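Local coordinates for protein aminotransferase (Neisseria meningitidis Z2491, PDB 3JTX) that probably transfers amino groups between amino acids and 2-oxo acids, using pyridoxal 5'-phosphate held covalently as an aldimine, at residues P13-L17 with V353-L359; I24-E28 with Q347-I351; H42-I48 with S247-L252. One frame throughout, in Å; residues are numbered along the deposited sequence.

Interaction 1: P13-L17 with V353-L359; sequences PFARL and VLPGRFL
Arg16, on the inner side of helix 13-20, lies over one face of Phe358, whose ring stands out from a short 3-10 turn at the end of strand 354-355. This edge strand and turn belong to the small domain of a fold type I aminotransferase, and the N-terminal helix packs against them. The Phe358 ring fills the main hollow. Its faces are taken by Arg16 CB, 4.1 Å above the plane, and Pro355 CB on the opposite side, both offset toward the rim. Further along, the Arg16 chain bends at chi3 (-84°), which brings the guanidinium back over the root of the same residue. As modelled, Phe358 CB lies 3.6 Å from Arg16 NH2 against one face of the group, with the guanidinium and ring planes 35° apart; the very short 2.4 Å approach of Arg16 NH2 to Phe358 O makes the exact guanidinium position doubtful. Leu17 is a separate bump: with CG anti to its backbone N (chi1 -164°), it drives CD1 into the notch before the turn. There Leu17 CD1 sits tightly, 3.4 Å from Pro355 CD, and beside the carbonyl oxygen of Val353, a buried acceptor that has no polar partner in the model. Toward the N-terminal end of the segment, Pro13 CG rests 3.7 Å from Leu359 CD2, the two side chains crossing at nearly a right angle, while Leu354 CD1 reaches up to Phe14 CA. The Phe14 backbone N is hydrogen-bonded to a sulfonate oxygen of a bound MES molecule, probably from the crystallisation liquor. Leu354 in turn pairs through its backbone with Arg374 of the neighbouring strand. With the same caveat about NH2, one water as modelled accepts from Arg16 NH2 at 3.2 Å and donates to Arg357 O at 3.2 Å.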
loop_
_atom_site.group_PDB
_atom_site.type_symbol
_atom_site.label_atom_id
_atom_site.label_comp_id
_atom_site.label_asym_id
_atom_site.label_seq_id
_atom_site.Cartn_x
_atom_site.Cartn_y
_atom_site.Cartn_z
ATOM N N PRO A 13 13.753 1.943 -15.508
ATOM C CA PRO A 13 14.794 1.923 -16.539
ATOM C C PRO A 13 14.289 2.392 -17.911
ATOM O O PRO A 13 14.997 3.157 -18.572
ATOM C CB PRO A 13 15.206 0.449 -16.600
ATOM C CG PRO A 13 14.864 -0.109 -15.246
ATOM C CD PRO A 13 13.654 0.659 -14.782
ATOM N N PHE A 14 13.070 1.975 -18.302
ATOM C CA PHE A 14 12.507 2.303 -19.634
ATOM C C PHE A 14 12.625 3.790 -19.933
ATOM O O PHE A 14 12.825 4.177 -21.092
ATOM C CB PHE A 14 11.043 1.851 -19.792
ATOM C CG PHE A 14 10.025 2.934 -19.474
ATOM C CD1 PHE A 14 9.693 3.904 -20.425
ATOM C CD2 PHE A 14 9.419 2.996 -18.216
ATOM C CE1 PHE A 14 8.766 4.907 -20.133
ATOM C CE2 PHE A 14 8.489 4.000 -17.914
ATOM C CZ PHE A 14 8.162 4.956 -18.876
ATOM N N ALA A 15 12.502 4.625 -18.899
ATOM C CA ALA A 15 12.649 6.072 -19.072
ATOM C C ALA A 15 14.057 6.475 -19.498
ATOM O O ALA A 15 14.221 7.470 -20.191
ATOM C CB ALA A 15 12.240 6.827 -17.796
ATOM N N ARG A 16 15.066 5.711 -19.105
ATOM C CA ARG A 16 16.468 6.080 -19.396
ATOM C C ARG A 16 16.858 5.952 -20.863
ATOM O O ARG A 16 17.875 6.505 -21.293
ATOM C CB ARG A 16 17.431 5.257 -18.557
ATOM C CG ARG A 16 17.391 5.625 -17.093
ATOM C CD ARG A 16 18.671 5.196 -16.428
ATOM N NE ARG A 16 18.636 3.792 -16.026
ATOM C CZ ARG A 16 19.710 3.076 -15.696
ATOM N NH1 ARG A 16 20.935 3.611 -15.743
ATOM N NH2 ARG A 16 19.560 1.810 -15.330
ATOM N N LEU A 17 16.057 5.213 -21.619
ATOM C CA LEU A 17 16.241 5.139 -23.047
ATOM C C LEU A 17 16.207 6.556 -23.655
ATOM O O LEU A 17 17.015 6.875 -24.526
ATOM C CB LEU A 17 15.177 4.227 -23.681
ATOM C CG LEU A 17 15.500 3.787 -25.107
ATOM C CD1 LEU A 17 16.807 3.002 -25.114
ATOM C CD2 LEU A 17 14.342 2.985 -25.736
ATOM N N VAL A 353 14.066 -0.694 -28.040
ATOM C CA VAL A 353 14.502 -1.807 -27.181
ATOM C C VAL A 353 15.329 -1.255 -26.027
ATOM O O VAL A 353 15.816 -0.134 -26.098
ATOM C CB VAL A 353 15.303 -2.888 -27.955
ATOM C CG1 VAL A 353 14.475 -3.415 -29.125
ATOM C CG2 VAL A 353 16.663 -2.361 -28.437
ATOM N N LEU A 354 15.484 -2.035 -24.961
ATOM C CA LEU A 354 16.155 -1.549 -23.739
ATOM C C LEU A 354 17.608 -2.043 -23.648
ATOM O O LEU A 354 17.835 -3.259 -23.527
ATOM C CB LEU A 354 15.385 -2.017 -22.506
ATOM C CG LEU A 354 15.740 -1.299 -21.192
ATOM C CD1 LEU A 354 15.424 0.197 -21.278
ATOM C CD2 LEU A 354 15.010 -1.921 -20.015
ATOM N N PRO A 355 18.598 -1.116 -23.698
ATOM C CA PRO A 355 19.973 -1.520 -23.458
ATOM C C PRO A 355 20.110 -2.281 -22.136
ATOM O O PRO A 355 19.657 -1.810 -21.078
ATOM C CB PRO A 355 20.722 -0.179 -23.420
ATOM C CG PRO A 355 19.936 0.678 -24.331
ATOM C CD PRO A 355 18.520 0.315 -24.032
ATOM N N GLY A 356 20.691 -3.471 -22.200
ATOM C CA GLY A 356 20.770 -4.341 -21.020
ATOM C C GLY A 356 21.526 -3.720 -19.864
ATOM O O GLY A 356 21.246 -4.012 -18.696
ATOM N N ARG A 357 22.488 -2.858 -20.168
ATOM C CA ARG A 357 23.267 -2.183 -19.122
ATOM C C ARG A 357 22.367 -1.382 -18.174
ATOM O O ARG A 357 22.705 -1.175 -16.998
ATOM C CB ARG A 357 24.367 -1.301 -19.743
ATOM C CG ARG A 357 23.861 -0.037 -20.420
ATOM C CD ARG A 357 24.971 0.653 -21.201
ATOM N NE ARG A 357 25.460 -0.200 -22.278
ATOM C CZ ARG A 357 26.532 0.054 -23.023
ATOM N NH1 ARG A 357 27.254 1.152 -22.824
ATOM N NH2 ARG A 357 26.876 -0.785 -23.990
ATOM N N PHE A 358 21.198 -0.976 -18.660
ATOM C CA PHE A 358 20.265 -0.213 -17.831
ATOM C C PHE A 358 19.550 -1.034 -16.762
ATOM O O PHE A 358 18.907 -0.452 -15.870
ATOM C CB PHE A 358 19.232 0.516 -18.710
ATOM C CG PHE A 358 19.816 1.611 -19.600
ATOM C CD1 PHE A 358 21.081 2.145 -19.383
ATOM C CD2 PHE A 358 19.064 2.125 -20.644
ATOM C CE1 PHE A 358 21.586 3.167 -20.209
ATOM C CE2 PHE A 358 19.564 3.144 -21.474
ATOM C CZ PHE A 358 20.817 3.658 -21.256
ATOM N N LEU A 359 19.630 -2.365 -16.854
ATOM C CA LEU A 359 18.990 -3.274 -15.893
ATOM C C LEU A 359 19.990 -3.904 -14.923
ATOM O O LEU A 359 19.632 -4.805 -14.145
ATOM C CB LEU A 359 18.252 -4.406 -16.647
ATOM C CG LEU A 359 17.145 -3.964 -17.605
ATOM C CD1 LEU A 359 16.551 -5.161 -18.361
ATOM C CD2 LEU A 359 16.074 -3.250 -16.804
HETATM O O HOH W 1 22.618 1.065 -14.646
#

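Interaction 2: I24-E28 with Q347-I351; sequences ISAPE and QKAAI
Ile24 lays its CG2 methyl across the foot of Gln347, 3.6 Å from Gln347 CB, the two side chains crossing at about a right angle. The methyl is the branch anti to the Ile24 backbone N, and CG1 lies anti to the carbonyl carbon (chi1 -58°). It is CB and CG of Gln347 that meet the methyl; the chain continues extended past it. Next along the loop, the Ala26 CB methyl meets Ala350 CB at 3.7 Å, a pairing in which small side chains let the two backbones come close. At Ala350, where phi is positive (59°), the chain leaves the helical path of 338-349 and enters strand 351-352, and Ile351 bonds back to Leu345 through its backbone. Ala350 also bonds through its backbone to Val33, where strands 33-34 and 351-352 form a small parallel sheet in the small domain of the fold type I aminotransferase. Pro27 fits against the carbonyls at the C-terminal end of the helix: its CG lies 3.3 Å from Gln347 O and 3.6 Å from Lys348 O, and its CD approaches Ala350 N. The loop gains a polar hold one residue before Gln347, where Trp346 NE1 hydrogen-bonds to Ile24 O. Lys348 directs its NZ to Asn344 OD1, back along the helix.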
loop_
_atom_site.group_PDB
_atom_site.type_symbol
_atom_site.label_atom_id
_atom_site.label_comp_id
_atom_site.label_asym_id
_atom_site.label_seq_id
_atom_site.Cartn_x
_atom_site.Cartn_y
_atom_site.Cartn_z
ATOM N N ILE A 24 18.462 12.186 -31.248
ATOM C CA ILE A 24 18.329 11.253 -32.363
ATOM C C ILE A 24 16.830 11.116 -32.562
ATOM O O ILE A 24 16.094 10.747 -31.636
ATOM C CB ILE A 24 18.944 9.862 -32.072
ATOM C CG1 ILE A 24 20.441 9.958 -31.715
ATOM C CG2 ILE A 24 18.758 8.944 -33.265
ATOM C CD1 ILE A 24 20.962 8.753 -30.833
ATOM N N SER A 25 16.371 11.462 -33.759
ATOM C CA SER A 25 14.946 11.361 -34.080
ATOM C C SER A 25 14.681 10.083 -34.868
ATOM O O SER A 25 15.550 9.593 -35.601
ATOM C CB SER A 25 14.463 12.597 -34.854
ATOM O OG SER A 25 13.797 13.493 -33.970
ATOM N N ALA A 26 13.495 9.526 -34.668
ATOM C CA ALA A 26 13.031 8.388 -35.457
ATOM C C ALA A 26 12.585 8.939 -36.817
ATOM O O ALA A 26 12.209 10.110 -36.911
ATOM C CB ALA A 26 11.865 7.720 -34.763
ATOM N N PRO A 27 12.591 8.099 -37.859
ATOM C CA PRO A 27 12.195 8.602 -39.178
ATOM C C PRO A 27 10.792 9.203 -39.215
ATOM O O PRO A 27 9.911 8.773 -38.494
ATOM C CB PRO A 27 12.268 7.351 -40.065
ATOM C CG PRO A 27 13.181 6.406 -39.315
ATOM C CD PRO A 27 12.863 6.650 -37.886
ATOM N N GLU A 28 10.603 10.190 -40.079
ATOM C CA GLU A 28 9.294 10.768 -40.311
ATOM C C GLU A 28 8.313 9.686 -40.737
ATOM O O GLU A 28 8.644 8.841 -41.568
ATOM C CB GLU A 28 9.392 11.807 -41.417
ATOM C CG GLU A 28 8.057 12.372 -41.898
ATOM C CD GLU A 28 8.248 13.292 -43.084
ATOM O OE1 GLU A 28 8.262 12.823 -44.249
ATOM O OE2 GLU A 28 8.400 14.506 -42.844
ATOM N N GLN A 347 16.869 5.127 -34.654
ATOM C CA GLN A 347 17.128 6.059 -35.745
ATOM C C GLN A 347 16.653 5.515 -37.087
ATOM O O GLN A 347 16.186 6.281 -37.924
ATOM C CB GLN A 347 18.624 6.398 -35.842
ATOM C CG GLN A 347 18.950 7.459 -36.924
ATOM C CD GLN A 347 20.447 7.676 -37.117
ATOM O OE1 GLN A 347 21.267 7.067 -36.433
ATOM N NE2 GLN A 347 20.803 8.547 -38.046
ATOM N N LYS A 348 16.792 4.206 -37.304
ATOM C CA LYS A 348 16.468 3.620 -38.615
ATOM C C LYS A 348 15.031 3.104 -38.730
ATOM O O LYS A 348 14.504 3.051 -39.829
ATOM C CB LYS A 348 17.405 2.463 -38.952
ATOM C CG LYS A 348 18.880 2.804 -38.989
ATOM C CD LYS A 348 19.269 3.560 -40.230
ATOM C CE LYS A 348 20.767 3.886 -40.243
ATOM N NZ LYS A 348 21.664 2.763 -39.783
ATOM N N ALA A 349 14.416 2.696 -37.619
ATOM C CA ALA A 349 13.119 1.981 -37.678
ATOM C C ALA A 349 12.094 2.400 -36.632
ATOM O O ALA A 349 10.999 1.828 -36.566
ATOM C CB ALA A 349 13.361 0.482 -37.590
ATOM N N ALA A 350 12.434 3.399 -35.818
ATOM C CA ALA A 350 11.597 3.822 -34.704
ATOM C C ALA A 350 11.345 2.695 -33.718
ATOM O O ALA A 350 10.348 2.719 -33.006
ATOM C CB ALA A 350 10.241 4.423 -35.214
ATOM N N ILE A 351 12.224 1.692 -33.676
ATOM C CA ILE A 351 12.010 0.556 -32.771
ATOM C C ILE A 351 12.714 0.832 -31.448
ATOM O O ILE A 351 13.904 1.146 -31.426
ATOM C CB ILE A 351 12.508 -0.789 -33.367
ATOM C CG1 ILE A 351 11.716 -1.179 -34.634
ATOM C CG2 ILE A 351 12.405 -1.907 -32.297
ATOM C CD1 ILE A 351 12.380 -2.314 -35.469
#

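Interaction 3: H42-I48 with S247-L252; sequences HPTPKVI and SNVPGL
Thr44 and Asn248 bring their CA atoms to 5.2 Å, where an extended approach to helix 46-54 passes a sharp turn whose Asn248 has a positive phi of 57°. This leaves the Asn248 carbonyl facing Thr44, and Thr44 OG1 donates to Asn248 O at 3.0 Å, with a C=O...donor angle of 156° and the donor somewhat tilted from the carbonyl plane. The other branch of the threonine, CG2, is pressed to 3.3 Å from Val249 CG1, a tight carbon pair beside the bond. Leu59 of the second subunit packs on Thr44 and Val249. Asn248 CB faces two carbonyl oxygens, His42 O at 3.4 Å and Pro43 O at 3.5 Å. With CG anti to the carbonyl carbon (chi1 -60°), its amide lies alongside His42 CB, turned steeply against the imidazole. Both side chains are fixed by one acceptor, Asn299 OD1, which bonds Asn248 ND2 and His42 ND1. Pro45, the N-cap residue, sets its CD 3.2 Å from Ser247 O, and Ile48 reaches tip to tip with Val249, CD1 to CG1 at 3.9 Å. The turn follows closely on Lys245, which carries the pyridoxal phosphate aldimine. The loop between strands 237-242 and 255-259 thus lies against helix 280-291, which packs on Ile48 and Leu252, and helix 294-314, which supplies Asn299 and His295.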
loop_
_atom_site.group_PDB
_atom_site.type_symbol
_atom_site.label_atom_id
_atom_site.label_comp_id
_atom_site.label_asym_id
_atom_site.label_seq_id
_atom_site.Cartn_x
_atom_site.Cartn_y
_atom_site.Cartn_z
ATOM N N HIS A 42 -2.224 -6.671 -23.293
ATOM C CA HIS A 42 -3.420 -7.416 -23.640
ATOM C C HIS A 42 -4.562 -6.943 -22.739
ATOM O O HIS A 42 -4.325 -6.515 -21.612
ATOM C CB HIS A 42 -3.217 -8.925 -23.471
ATOM C CG HIS A 42 -2.112 -9.487 -24.314
ATOM N ND1 HIS A 42 -1.478 -10.672 -24.015
ATOM C CD2 HIS A 42 -1.522 -9.018 -25.441
ATOM C CE1 HIS A 42 -0.547 -10.912 -24.924
ATOM N NE2 HIS A 42 -0.553 -9.926 -25.801
ATOM N N PRO A 43 -5.806 -7.033 -23.234
ATOM C CA PRO A 43 -6.944 -6.494 -22.484
ATOM C C PRO A 43 -7.379 -7.344 -21.278
ATOM O O PRO A 43 -7.152 -8.561 -21.229
ATOM C CB PRO A 43 -8.070 -6.440 -23.526
ATOM C CG PRO A 43 -7.711 -7.460 -24.563
ATOM C CD PRO A 43 -6.205 -7.623 -24.528
ATOM N N THR A 44 -8.013 -6.673 -20.322
ATOM C CA THR A 44 -8.573 -7.307 -19.132
ATOM C C THR A 44 -9.747 -8.205 -19.500
ATOM O O THR A 44 -10.613 -7.797 -20.260
ATOM C CB THR A 44 -9.031 -6.226 -18.136
ATOM O OG1 THR A 44 -7.892 -5.431 -17.760
ATOM C CG2 THR A 44 -9.663 -6.848 -16.889
ATOM N N PRO A 45 -9.783 -9.433 -18.962
ATOM C CA PRO A 45 -10.892 -10.352 -19.232
ATOM C C PRO A 45 -12.176 -10.018 -18.490
ATOM O O PRO A 45 -12.140 -9.558 -17.357
ATOM C CB PRO A 45 -10.362 -11.696 -18.730
ATOM C CG PRO A 45 -9.360 -11.359 -17.720
ATOM C CD PRO A 45 -8.761 -10.048 -18.101
ATOM N N LYS A 46 -13.297 -10.333 -19.125
ATOM C CA LYS A 46 -14.621 -10.070 -18.595
ATOM C C LYS A 46 -14.940 -10.848 -17.317
ATOM O O LYS A 46 -15.688 -10.356 -16.485
ATOM C CB LYS A 46 -15.677 -10.364 -19.671
ATOM C CG LYS A 46 -17.123 -10.125 -19.255
ATOM C CD LYS A 46 -18.073 -10.157 -20.474
ATOM C CE LYS A 46 -19.477 -10.639 -20.098
ATOM N NZ LYS A 46 -20.116 -9.755 -19.099
ATOM N N VAL A 47 -14.398 -12.056 -17.159
ATOM C CA VAL A 47 -14.668 -12.840 -15.946
ATOM C C VAL A 47 -14.271 -12.060 -14.668
ATOM O O VAL A 47 -14.943 -12.157 -13.643
ATOM C CB VAL A 47 -13.988 -14.237 -15.969
ATOM C CG1 VAL A 47 -12.460 -14.139 -15.901
ATOM C CG2 VAL A 47 -14.510 -15.095 -14.833
ATOM N N ILE A 48 -13.201 -11.273 -14.758
ATOM C CA ILE A 48 -12.715 -10.474 -13.636
ATOM C C ILE A 48 -13.578 -9.209 -13.445
ATOM O O ILE A 48 -14.005 -8.898 -12.321
ATOM C CB ILE A 48 -11.215 -10.101 -13.817
ATOM C CG1 ILE A 48 -10.344 -11.364 -13.909
ATOM C CG2 ILE A 48 -10.713 -9.205 -12.661
ATOM C CD1 ILE A 48 -8.818 -11.092 -14.133
ATOM N N SER A 247 -3.019 -12.261 -15.771
ATOM C CA SER A 247 -4.428 -11.972 -16.056
ATOM C C SER A 247 -4.669 -10.587 -16.649
ATOM O O SER A 247 -5.812 -10.144 -16.751
ATOM C CB SER A 247 -5.234 -12.123 -14.756
ATOM O OG SER A 247 -5.181 -13.465 -14.301
ATOM N N ASN A 248 -3.600 -9.891 -17.027
ATOM C CA ASN A 248 -3.721 -8.574 -17.673
ATOM C C ASN A 248 -4.504 -7.564 -16.839
ATOM O O ASN A 248 -5.294 -6.781 -17.368
ATOM C CB ASN A 248 -4.356 -8.729 -19.056
ATOM C CG ASN A 248 -3.540 -9.619 -19.954
ATOM O OD1 ASN A 248 -2.349 -9.394 -20.120
ATOM N ND2 ASN A 248 -4.175 -10.618 -20.553
ATOM N N VAL A 249 -4.264 -7.589 -15.527
ATOM C CA VAL A 249 -4.865 -6.623 -14.623
ATOM C C VAL A 249 -3.792 -5.991 -13.724
ATOM O O VAL A 249 -3.905 -5.992 -12.494
ATOM C CB VAL A 249 -6.031 -7.247 -13.812
ATOM C CG1 VAL A 249 -7.224 -7.549 -14.744
ATOM C CG2 VAL A 249 -5.595 -8.498 -13.078
ATOM N N PRO A 250 -2.740 -5.420 -14.341
ATOM C CA PRO A 250 -1.771 -4.705 -13.500
ATOM C C PRO A 250 -2.423 -3.577 -12.703
ATOM O O PRO A 250 -1.982 -3.285 -11.601
ATOM C CB PRO A 250 -0.769 -4.131 -14.515
ATOM C CG PRO A 250 -1.541 -4.029 -15.816
ATOM C CD PRO A 250 -2.466 -5.238 -15.785
ATOM N N GLY A 251 -3.469 -2.959 -13.246
ATOM C CA GLY A 251 -4.206 -1.918 -12.528
ATOM C C GLY A 251 -5.051 -2.396 -11.344
ATOM O O GLY A 251 -5.470 -1.590 -10.525
ATOM N N LEU A 252 -5.293 -3.696 -11.233
ATOM C CA LEU A 252 -6.083 -4.216 -10.121
ATOM C C LEU A 252 -5.305 -4.156 -8.803
ATOM O O LEU A 252 -5.901 -4.035 -7.736
ATOM C CB LEU A 252 -6.568 -5.635 -10.424
ATOM C CG LEU A 252 -7.555 -6.254 -9.434
ATOM C CD1 LEU A 252 -8.899 -5.491 -9.408
ATOM C CD2 LEU A 252 -7.755 -7.729 -9.769
#

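Overall arrangement
The three contacts illustrate how sequence-distant pieces close one fold. Interaction 3 is nested within the loop closed by interaction 2, and that within the loop closed by interaction 1. Interactions 1 and 2, whose centres are about 17 Å apart, both join the N-terminal segments to the part of the chain around strands 351-352 and 354-355. Interaction 3 lies about 26 Å from interaction 1 and about 32 Å from interaction 2, centre to centre, near the cofactor lysine and the subunit interface. It is buried and includes a direct hydrogen bond. Interaction 1 is partly buried, mixing apolar packing with a modelled water bridge, whereas interaction 2 is a surface contact built of methyls and a proline.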